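Local coordinates for protein ciona betagamma-crystallin (Ciona intestinalis, PDB 2BV2) that serves as a calcium-binding structural component of the neuroectodermal visual system in a sea squirt, as a single-domain member of the beta/gamma-crystallin family, at residues G1-F11 and K15-V27. Numbering follows the deposited sequence.
With CA (calcium ion), chain C; ACT (acetate ion), chain E.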
ATOM      1  N   GLY A   1      -9.882   9.769   2.831  1.00 25.35           N
ATOM      2  CA  GLY A   1      -9.106   8.909   1.907  1.00 21.75           C
ATOM      3  C   GLY A   1      -9.428   7.451   2.152  1.00 17.15           C
ATOM      4  O   GLY A   1      -9.762   7.062   3.268  1.00 18.81           O
ATOM      5  N   LYS A   2      -9.331   6.643   1.104  1.00 14.90           N
ATOM      6  CA  LYS A   2      -9.530   5.208   1.230  1.00 13.66           C
ATOM      7  C   LYS A   2      -8.571   4.507   0.290  1.00 11.20           C
ATOM      8  O   LYS A   2      -8.546   4.786  -0.901  1.00 13.80           O
ATOM      9  CB  LYS A   2     -10.964   4.834   0.898  1.00 12.44           C
ATOM     10  CG  LYS A   2     -11.292   3.337   0.969  1.00 17.92           C
ATOM     11  CD  LYS A   2     -12.739   3.068   0.566  1.00 21.56           C
ATOM     12  CE  LYS A   2     -13.727   3.756   1.502  1.00 24.51           C
ATOM     13  NZ  LYS A   2     -15.143   3.588   1.072  1.00 26.03           N
ATOM     14  N   ILE A   3      -7.797   3.582   0.844  1.00 10.20           N
ATOM     15  CA  ILE A   3      -6.858   2.780   0.057  1.00  9.71           C
ATOM     16  C   ILE A   3      -7.115   1.318   0.388  1.00  8.47           C
ATOM     17  O   ILE A   3      -7.428   0.968   1.538  1.00 11.78           O
ATOM     18  CB  ILE A   3      -5.405   3.169   0.354  1.00 10.78           C
ATOM     19  CG1 ILE A   3      -4.455   2.553  -0.674  1.00 10.27           C
ATOM     20  CG2 ILE A   3      -5.008   2.755   1.764  1.00  7.60           C
ATOM     21  CD1 ILE A   3      -3.020   3.018  -0.504  1.00 12.16           C
ATOM     22  N   ILE A   4      -7.004   0.466  -0.622  1.00 10.87           N
ATOM     23  CA  ILE A   4      -7.154  -0.980  -0.454  1.00 10.35           C
ATOM     24  C   ILE A   4      -5.870  -1.675  -0.922  1.00  8.84           C
ATOM     25  O   ILE A   4      -5.468  -1.547  -2.090  1.00 10.46           O
ATOM     26  CB  ILE A   4      -8.343  -1.516  -1.243  1.00 10.73           C
ATOM     27  CG1 ILE A   4      -9.635  -0.807  -0.828  1.00 15.89           C
ATOM     28  CG2 ILE A   4      -8.486  -3.013  -1.046  1.00 12.78           C
ATOM     29  CD1 ILE A   4     -10.748  -0.944  -1.851  1.00 19.57           C
ATOM     30  N   LEU A   5      -5.261  -2.425  -0.001  1.00  9.85           N
ATOM     31  CA  LEU A   5      -4.016  -3.137  -0.242  1.00  7.80           C
ATOM     32  C   LEU A   5      -4.348  -4.589  -0.507  1.00  9.14           C
ATOM     33  O   LEU A   5      -5.189  -5.150   0.187  1.00 10.10           O
ATOM     34  CB  LEU A   5      -3.137  -3.071   0.997  1.00  9.68           C
ATOM     35  CG  LEU A   5      -2.831  -1.690   1.595  1.00 12.13           C
ATOM     36  CD1 LEU A   5      -1.978  -1.839   2.830  1.00 14.38           C
ATOM     37  CD2 LEU A   5      -2.176  -0.719   0.613  1.00 13.33           C
ATOM     38  N   PHE A   6      -3.677  -5.192  -1.487  1.00  8.55           N
ATOM     39  CA  PHE A   6      -3.937  -6.567  -1.890  1.00  8.46           C
ATOM     40  C   PHE A   6      -2.697  -7.420  -1.792  1.00  8.03           C
ATOM     41  O   PHE A   6      -1.628  -6.990  -2.202  1.00 10.65           O
ATOM     42  CB  PHE A   6      -4.430  -6.628  -3.345  1.00  9.79           C
ATOM     43  CG  PHE A   6      -5.798  -6.058  -3.543  1.00 10.67           C
ATOM     44  CD1 PHE A   6      -6.925  -6.877  -3.525  1.00 11.95           C
ATOM     45  CD2 PHE A   6      -5.963  -4.712  -3.780  1.00  9.09           C
ATOM     46  CE1 PHE A   6      -8.204  -6.328  -3.705  1.00 10.75           C
ATOM     47  CE2 PHE A   6      -7.242  -4.154  -3.941  1.00 11.04           C
ATOM     48  CZ  PHE A   6      -8.344  -4.949  -3.922  1.00  9.76           C
ATOM     49  N   GLU A   7      -2.877  -8.665  -1.350  1.00  8.37           N
ATOM     50  CA  GLU A   7      -1.789  -9.627  -1.210  1.00  7.97           C
ATOM     51  C   GLU A   7      -1.168 -10.036  -2.533  1.00  8.04           C
ATOM     52  O   GLU A   7       0.066 -10.191  -2.626  1.00  9.79           O
ATOM     53  CB  GLU A   7      -2.343 -10.850  -0.468  1.00 11.26           C
ATOM     54  CG  GLU A   7      -1.397 -12.039  -0.329  1.00 14.15           C
ATOM     55  CD  GLU A   7      -2.137 -13.369  -0.367  1.00 12.69           C
ATOM     56  OE1 GLU A   7      -3.364 -13.348  -0.517  1.00 12.35           O
ATOM     57  OE2 GLU A   7      -1.494 -14.435  -0.252  1.00 10.91           O
ATOM     58  N   ASP A   8      -2.013 -10.216  -3.552  1.00 12.08           N
ATOM     59  CA  ASP A   8      -1.570 -10.647  -4.873  1.00  9.64           C
ATOM     60  C   ASP A   8      -1.721  -9.540  -5.927  1.00  7.56           C
ATOM     61  O   ASP A   8      -2.508  -8.628  -5.783  1.00 12.07           O
ATOM     62  CB  ASP A   8      -2.382 -11.853  -5.352  1.00 11.28           C
ATOM     63  CG  ASP A   8      -2.287 -13.055  -4.405  1.00 11.48           C
ATOM     64  OD1 ASP A   8      -1.338 -13.116  -3.575  1.00 12.63           O
ATOM     65  OD2 ASP A   8      -3.187 -13.931  -4.491  1.00 14.43           O
ATOM     66  N   VAL A   9      -0.977  -9.687  -7.013  1.00  7.53           N
ATOM     67  CA  VAL A   9      -1.131  -8.837  -8.179  1.00  6.14           C
ATOM     68  C   VAL A   9      -2.557  -8.914  -8.744  1.00  9.06           C
ATOM     69  O   VAL A   9      -3.336  -9.852  -8.469  1.00 10.40           O
ATOM     70  CB  VAL A   9      -0.096  -9.167  -9.300  1.00  8.28           C
ATOM     71  CG1 VAL A   9       1.303  -9.008  -8.784  1.00 11.12           C
ATOM     72  CG2 VAL A   9      -0.321 -10.549  -9.875  1.00 11.95           C
ATOM     73  N   GLU A  10      -2.904  -7.900  -9.536  1.00 10.92           N
ATOM     74  CA  GLU A  10      -4.213  -7.864 -10.197  1.00  9.51           C
ATOM     75  C   GLU A  10      -5.369  -7.939  -9.207  1.00  9.69           C
ATOM     76  O   GLU A  10      -6.434  -8.469  -9.528  1.00 11.42           O
ATOM     77  CB  GLU A  10      -4.313  -8.959 -11.271  1.00 10.88           C
ATOM     78  CG  GLU A  10      -3.270  -8.805 -12.386  1.00 15.43           C
ATOM     79  CD  GLU A  10      -3.551  -7.629 -13.341  1.00 18.52           C
ATOM     80  OE1 GLU A  10      -4.616  -6.981 -13.232  1.00 21.02           O
ATOM     81  OE2 GLU A  10      -2.700  -7.360 -14.222  1.00 19.49           O
ATOM     82  N   PHE A  11      -5.142  -7.401  -8.006  1.00  9.22           N
ATOM     83  CA  PHE A  11      -6.196  -7.236  -6.988  1.00 10.24           C
ATOM     84  C   PHE A  11      -6.778  -8.569  -6.496  1.00  9.39           C
ATOM     85  O   PHE A  11      -7.923  -8.663  -6.066  1.00 10.88           O
ATOM     86  CB  PHE A  11      -7.268  -6.281  -7.499  1.00 10.09           C
ATOM     87  CG  PHE A  11      -6.707  -5.186  -8.334  1.00 10.63           C
ATOM     88  CD1 PHE A  11      -6.892  -5.183  -9.699  1.00 13.35           C
ATOM     89  CD2 PHE A  11      -5.874  -4.236  -7.768  1.00 10.69           C
ATOM     90  CE1 PHE A  11      -6.322  -4.194 -10.478  1.00 10.56           C
ATOM     91  CE2 PHE A  11      -5.276  -3.269  -8.543  1.00 10.52           C
ATOM     92  CZ  PHE A  11      -5.512  -3.232  -9.892  1.00  9.50           C
ATOM     93  N   LYS A  15      -7.212  -8.835   1.158  1.00 10.34           N
ATOM     94  CA  LYS A  15      -7.219  -7.390   1.022  1.00 12.41           C
ATOM     95  C   LYS A  15      -7.389  -6.708   2.361  1.00 13.13           C
ATOM     96  O   LYS A  15      -7.957  -7.286   3.290  1.00 14.41           O
ATOM     97  CB  LYS A  15      -8.259  -6.918   0.014  1.00 18.56           C
ATOM     98  CG  LYS A  15      -9.680  -7.258   0.326  1.00 20.67           C
ATOM     99  CD  LYS A  15     -10.575  -6.833  -0.830  1.00 23.50           C
ATOM    100  CE  LYS A  15     -12.034  -6.756  -0.429  1.00 27.73           C
ATOM    101  NZ  LYS A  15     -12.914  -6.489  -1.616  1.00 31.83           N
ATOM    102  N   LEU A  16      -6.858  -5.489   2.439  1.00 12.10           N
ATOM    103  CA  LEU A  16      -6.941  -4.636   3.630  1.00 10.37           C
ATOM    104  C   LEU A  16      -7.346  -3.251   3.173  1.00  8.02           C
ATOM    105  O   LEU A  16      -6.610  -2.608   2.428  1.00 11.09           O
ATOM    106  CB  LEU A  16      -5.595  -4.564   4.346  1.00 12.85           C
ATOM    107  CG  LEU A  16      -5.549  -3.690   5.600  1.00 15.72           C
ATOM    108  CD1 LEU A  16      -6.431  -4.293   6.666  1.00 16.27           C
ATOM    109  CD2 LEU A  16      -4.151  -3.522   6.119  1.00 13.56           C
ATOM    110  N   GLU A  17      -8.525  -2.805   3.614  1.00 10.32           N
ATOM    111  CA  GLU A  17      -8.981  -1.444   3.328  1.00 12.57           C
ATOM    112  C   GLU A  17      -8.607  -0.538   4.494  1.00 14.16           C
ATOM    113  O   GLU A  17      -8.874  -0.880   5.650  1.00 11.12           O
ATOM    114  CB  GLU A  17     -10.489  -1.393   3.122  1.00 14.04           C
ATOM    115  CG  GLU A  17     -10.992  -0.022   2.707  1.00 17.26           C
ATOM    116  CD  GLU A  17     -12.492   0.046   2.580  1.00 21.59           C
ATOM    117  OE1 GLU A  17     -13.063  -0.827   1.883  1.00 25.66           O
ATOM    118  OE2 GLU A  17     -13.094   0.977   3.177  1.00 23.62           O
ATOM    119  N   LEU A  18      -7.991   0.603   4.181  1.00 12.90           N
ATOM    120  CA  LEU A  18      -7.586   1.578   5.180  1.00 14.44           C
ATOM    121  C   LEU A  18      -8.125   2.980   4.879  1.00 11.06           C
ATOM    122  O   LEU A  18      -8.219   3.404   3.715  1.00 11.95           O
ATOM    123  CB  LEU A  18      -6.064   1.628   5.286  1.00 15.72           C
ATOM    124  CG  LEU A  18      -5.394   0.341   5.759  1.00 16.28           C
ATOM    125  CD1 LEU A  18      -3.918   0.375   5.405  1.00 13.60           C
ATOM    126  CD2 LEU A  18      -5.591   0.132   7.256  1.00 18.53           C
ATOM    127  N   GLU A  19      -8.500   3.689   5.942  1.00 11.80           N
ATOM    128  CA  GLU A  19      -8.940   5.068   5.822  1.00 11.09           C
ATOM    129  C   GLU A  19      -8.127   5.996   6.731  1.00 14.93           C
ATOM    130  O   GLU A  19      -8.478   7.167   6.929  1.00 14.65           O
ATOM    131  CB  GLU A  19     -10.429   5.159   6.157  1.00 12.95           C
ATOM    132  CG  GLU A  19     -11.301   4.371   5.199  1.00 15.08           C
ATOM    133  CD  GLU A  19     -12.719   4.242   5.674  1.00 22.39           C
ATOM    134  OE1 GLU A  19     -12.929   3.628   6.746  1.00 26.22           O
ATOM    135  OE2 GLU A  19     -13.616   4.730   4.959  1.00 27.23           O
ATOM    136  N   THR A  20      -7.028   5.474   7.269  1.00 14.20           N
ATOM    137  CA  THR A  20      -6.185   6.227   8.194  1.00 14.51           C
ATOM    138  C   THR A  20      -4.772   5.727   7.976  1.00 15.16           C
ATOM    139  O   THR A  20      -4.582   4.668   7.386  1.00 17.49           O
ATOM    140  CB  THR A  20      -6.631   5.970   9.660  0.50 17.27           C
ATOM    141  OG1 THR A  20      -7.968   6.444   9.845  0.50 19.00           O
ATOM    142  CG2 THR A  20      -5.736   6.660  10.669  0.50 18.46           C
ATOM    143  N   SER A  21      -3.789   6.492   8.425  1.00 14.12           N
ATOM    144  CA  SER A  21      -2.395   6.112   8.293  1.00 15.04           C
ATOM    145  C   SER A  21      -2.115   4.915   9.186  1.00 13.78           C
ATOM    146  O   SER A  21      -2.798   4.712  10.181  1.00 16.35           O
ATOM    147  CB  SER A  21      -1.498   7.309   8.619  0.50 15.33           C
ATOM    148  OG  SER A  21      -1.790   8.416   7.759  0.50 12.59           O
ATOM    149  N   VAL A  22      -1.135   4.103   8.796  1.00 15.21           N
ATOM    150  CA  VAL A  22      -0.732   2.923   9.554  1.00 11.52           C
ATOM    151  C   VAL A  22       0.785   2.861   9.521  1.00 13.74           C
ATOM    152  O   VAL A  22       1.358   2.630   8.465  1.00 12.91           O
ATOM    153  CB  VAL A  22      -1.299   1.619   8.948  1.00 13.43           C
ATOM    154  CG1 VAL A  22      -0.734   0.417   9.664  1.00 15.37           C
ATOM    155  CG2 VAL A  22      -2.829   1.638   9.017  1.00 12.01           C
ATOM    156  N   SER A  23       1.415   3.077  10.678  1.00 12.67           N
ATOM    157  CA  SER A  23       2.877   3.139  10.769  1.00 14.16           C
ATOM    158  C   SER A  23       3.536   1.773  10.689  1.00 12.30           C
ATOM    159  O   SER A  23       4.735   1.681  10.404  1.00 13.49           O
ATOM    160  CB  SER A  23       3.302   3.826  12.077  0.50 14.15           C
ATOM    161  OG  SER A  23       4.680   3.613  12.363  0.50 14.99           O
ATOM    162  N   ASP A  24       2.778   0.711  10.973  1.00 14.62           N
ATOM    163  CA  ASP A  24       3.329  -0.635  10.970  1.00 14.12           C
ATOM    164  C   ASP A  24       2.289  -1.632  10.483  1.00 15.25           C
ATOM    165  O   ASP A  24       1.419  -2.064  11.248  1.00 12.64           O
ATOM    166  CB  ASP A  24       3.804  -0.992  12.381  1.00 15.83           C
ATOM    167  CG  ASP A  24       4.324  -2.415  12.503  1.00 20.42           C
ATOM    168  OD1 ASP A  24       4.565  -3.080  11.475  1.00 22.58           O
ATOM    169  OD2 ASP A  24       4.487  -2.869  13.655  1.00 23.03           O
ATOM    170  N   LEU A  25       2.384  -2.007   9.209  1.00 13.35           N
ATOM    171  CA  LEU A  25       1.392  -2.927   8.626  1.00 11.48           C
ATOM    172  C   LEU A  25       1.301  -4.280   9.311  1.00 10.17           C
ATOM    173  O   LEU A  25       0.326  -4.975   9.111  1.00 12.14           O
ATOM    174  CB  LEU A  25       1.606  -3.109   7.122  1.00 11.02           C
ATOM    175  CG  LEU A  25       1.170  -1.932   6.239  1.00 10.03           C
ATOM    176  CD1 LEU A  25       1.614  -2.199   4.860  1.00 10.58           C
ATOM    177  CD2 LEU A  25      -0.343  -1.691   6.254  1.00 10.56           C
ATOM    178  N   ASN A  26       2.311  -4.655  10.097  1.00 11.51           N
ATOM    179  CA  ASN A  26       2.248  -5.889  10.914  1.00 10.18           C
ATOM    180  C   ASN A  26       1.042  -5.952  11.843  1.00 11.28           C
ATOM    181  O   ASN A  26       0.557  -7.042  12.155  1.00 12.37           O
ATOM    182  CB  ASN A  26       3.493  -6.055  11.758  1.00 10.85           C
ATOM    183  CG  ASN A  26       4.694  -6.518  10.971  1.00 14.85           C
ATOM    184  OD1 ASN A  26       4.714  -7.622  10.416  1.00 20.93           O
ATOM    185  ND2 ASN A  26       5.731  -5.697  10.955  1.00 21.35           N
ATOM    186  N   VAL A  27       0.574  -4.798  12.307  1.00 12.66           N
ATOM    187  CA  VAL A  27      -0.571  -4.766  13.227  1.00 12.24           C
ATOM    188  C   VAL A  27      -1.801  -5.407  12.585  1.00 14.36           C
ATOM    189  O   VAL A  27      -2.662  -5.952  13.287  1.00 17.58           O
ATOM    190  CB  VAL A  27      -0.900  -3.343  13.727  1.00 14.63           C
ATOM    191  CG1 VAL A  27       0.313  -2.701  14.405  1.00 18.15           C
ATOM    192  CG2 VAL A  27      -1.413  -2.472  12.598  1.00 17.52           C
TER
HETATM  193 CA    CA C 101       2.306 -10.632  -2.374  1.00  9.62          CA
HETATM  194  C   ACT E 103      -0.223   1.776  13.415  1.00 26.90           C
HETATM  195  O   ACT E 103      -0.077   3.009  13.178  1.00 26.08           O
HETATM  196  OXT ACT E 103       0.696   1.000  13.056  1.00 25.93           O
HETATM  197  CH3 ACT E 103      -1.454   1.233  14.067  1.00 27.21           C
HETATM  198  O   HOH W   1      -9.891   9.065   5.864  1.00 23.42           O
HETATM  199  O   HOH W   2     -15.574   2.271   4.168  1.00 29.57           O
HETATM  200  O   HOH W   3       3.963 -11.753  -3.569  1.00 12.80           O
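The Phe6 ring meets the aliphatic chain of Lys15 obliquely, CE1 lying 3.8 Å from Lys15 CD, while CA of Phe11 lies 3.5 Å above the plane of one face, offset toward the rim. Lys15 suits its place because its methylenes run alongside the ring, pointing the same way, before the ammonium leads off. On the same side of the sheet, Ile4 CG1 packs on Glu17 CG. Glu17 extends with CG anti to the backbone N (chi1 -175°), which carries its carboxylate across the Lys2 chain; the salt bridge from Lys2 NZ to Glu17 OE2 is long, 3.9 Å, and a water that donates to Glu17 OE2 and Glu19 OE2, and accepts a weak bond from Lys2 NZ, bridges the three residues. Lys15 and Glu17 suit the exposed outermost strand 15-18, alkyl parts packed inward and charged ends at the surface.

The other face is aliphatic. Ile3 CG2 rests against Leu18 CB, and Leu5 CD1 touches Leu18 CD1 at 3.9 Å and meets Leu25 CD2 tip to tip at 3.8 Å. The buried Ile3, Leu5 and Leu18 suit this side, which faces the second sheet: Ile3 touches Trp44 and Val46, and Leu18 touches Val80.

Four backbone bonds pair Ile3 with Leu18 and Leu5 with Leu16; three are nearly straight, and Leu16 N to Leu5 O is more bent, at 157°. Glu7 O binds calcium together with Ile33, Ser35 and Asp75. This is the antiparallel hairpin that opens the first Greek key of a beta/gamma-crystallin domain.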